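Local coordinates for protein amidase, hydantoinase/carbamoylase family (Burkholderia ambifaria, PDB 5TP4) that probably hydrolyses N-carbamoyl-L-amino acids as a dizinc amidase of the peptidase M20 family, at residues S149-T153 against G154-L158. Residues are numbered along the deposited sequence; the frame is centred on the assembly and turned at random.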
loop_
_atom_site.group_PDB
_atom_site.type_symbol
_atom_site.label_atom_id
_atom_site.label_comp_id
_atom_site.label_asym_id
_atom_site.label_seq_id
_atom_site.Cartn_x
_atom_site.Cartn_y
_atom_site.Cartn_z
ATOM N N SER B 149 -13.079 31.186 8.474
ATOM C CA SER B 149 -12.806 31.529 9.867
ATOM C C SER B 149 -11.327 31.826 10.089
ATOM O O SER B 149 -10.997 32.690 10.910
ATOM C CB SER B 149 -13.282 30.400 10.800
ATOM O OG SER B 149 -12.727 29.156 10.400
ATOM N N ALA B 150 -10.420 31.159 9.364
ATOM C CA ALA B 150 -9.003 31.539 9.447
ATOM C C ALA B 150 -8.778 32.988 9.012
ATOM O O ALA B 150 -7.951 33.697 9.604
ATOM C CB ALA B 150 -8.144 30.597 8.593
ATOM N N VAL B 151 -9.482 33.449 7.969
ATOM C CA VAL B 151 -9.342 34.853 7.568
ATOM C C VAL B 151 -9.946 35.765 8.628
ATOM O O VAL B 151 -9.349 36.778 9.004
ATOM C CB VAL B 151 -9.969 35.100 6.177
ATOM C CG1 VAL B 151 -9.953 36.607 5.820
ATOM C CG2 VAL B 151 -9.185 34.329 5.116
ATOM N N PHE B 152 -11.120 35.404 9.154
ATOM C CA PHE B 152 -11.747 36.190 10.220
ATOM C C PHE B 152 -10.827 36.369 11.426
ATOM O O PHE B 152 -10.739 37.476 11.999
ATOM C CB PHE B 152 -13.056 35.523 10.647
ATOM C CG PHE B 152 -13.808 36.287 11.697
ATOM C CD1 PHE B 152 -14.750 37.229 11.341
ATOM C CD2 PHE B 152 -13.597 36.016 13.058
ATOM C CE1 PHE B 152 -15.465 37.925 12.325
ATOM C CE2 PHE B 152 -14.313 36.710 14.040
ATOM C CZ PHE B 152 -15.232 37.653 13.672
ATOM N N THR B 153 -10.134 35.304 11.842
ATOM C CA THR B 153 -9.280 35.395 13.025
ATOM C C THR B 153 -7.887 35.943 12.733
ATOM O O THR B 153 -7.106 36.119 13.670
ATOM C CB THR B 153 -9.138 34.024 13.712
ATOM O OG1 THR B 153 -8.473 33.095 12.841
ATOM C CG2 THR B 153 -10.509 33.485 14.104
ATOM N N GLY B 154 -7.549 36.211 11.479
ATOM C CA GLY B 154 -6.229 36.706 11.143
ATOM C C GLY B 154 -5.172 35.631 10.950
ATOM O O GLY B 154 -3.999 35.966 10.746
ATOM N N ALA B 155 -5.555 34.351 11.002
ATOM C CA ALA B 155 -4.598 33.264 10.828
ATOM C C ALA B 155 -4.194 33.115 9.367
ATOM O O ALA B 155 -3.088 32.639 9.072
ATOM C CB ALA B 155 -5.198 31.963 11.385
ATOM N N LEU B 156 -5.059 33.547 8.449
ATOM C CA LEU B 156 -4.813 33.494 7.008
ATOM C C LEU B 156 -5.051 34.896 6.460
ATOM O O LEU B 156 -6.173 35.423 6.591
ATOM C CB LEU B 156 -5.730 32.467 6.324
ATOM C CG LEU B 156 -5.621 32.322 4.811
ATOM C CD1 LEU B 156 -4.236 31.860 4.425
ATOM C CD2 LEU B 156 -6.672 31.324 4.317
ATOM N N PRO B 157 -4.055 35.543 5.852
ATOM C CA PRO B 157 -4.291 36.881 5.290
ATOM C C PRO B 157 -5.341 36.856 4.182
ATOM O O PRO B 157 -5.413 35.914 3.389
ATOM C CB PRO B 157 -2.914 37.290 4.747
ATOM C CG PRO B 157 -1.937 36.405 5.477
ATOM C CD PRO B 157 -2.656 35.112 5.705
ATOM N N LEU B 158 -6.145 37.929 4.129
ATOM C CA LEU B 158 -7.236 38.026 3.156
ATOM C C LEU B 158 -6.737 37.905 1.722
ATOM O O LEU B 158 -7.342 37.197 0.914
ATOM C CB LEU B 158 -7.994 39.350 3.329
ATOM C CG LEU B 158 -9.096 39.661 2.293
ATOM C CD1 LEU B 158 -10.202 38.607 2.289
ATOM C CD2 LEU B 158 -9.685 41.058 2.506
HETATM O O HOH W 1 -6.924 37.533 7.956
#
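Ala150 and Val151 offer their carbonyls to the amides of Gly154, Ala155 and Leu156 in a Schellman motif, a worked example of how two carbonyls of a last helical turn are satisfied. The chain turns at Gly154, which with a phi of 85° takes the left-handed conformation that glycine adopts easily, and leads toward helix 158-163. The motif's own pair of bonds runs from Gly154 N to Val151 O at 3.1 Å and from Ala155 N to Ala150 O at 2.9 Å, the latter weak and strongly bent. Ala150 O gains an additional, straighter bond from Leu156 N, at 3.1 Å. Val151 O is likewise doubly engaged, for a water donates to it at 2.7 Å and with its other proton to Leu156 O, bridging helix end and loop. Just one residue back from the motif, Thr153 N still makes the ordinary helical bond to Ser149 O.

Apolar contacts close the turn. The methyl of Ala150 lies against Leu156 CB, and the Leu156 side chain runs aslant that of Val151, CD2 to CG2 at 4.0 Å. With Val151 CG1 anti to its amide nitrogen (chi1 174°), that branch meets Leu158 CD1, leaving CG2 for Leu156; Ala161 of the next helix touches both Val151 and Leu156. At the buried helix face, Ser149 OG is bonded to Asp367 OD1, and Ala150 packs on Leu370, which ties this turn to helix 367-372. Leu156 O, besides accepting from the water, faces Val151 CA at 3.4 Å in a nearly straight CA-H...O contact, 163° at the hydrogen.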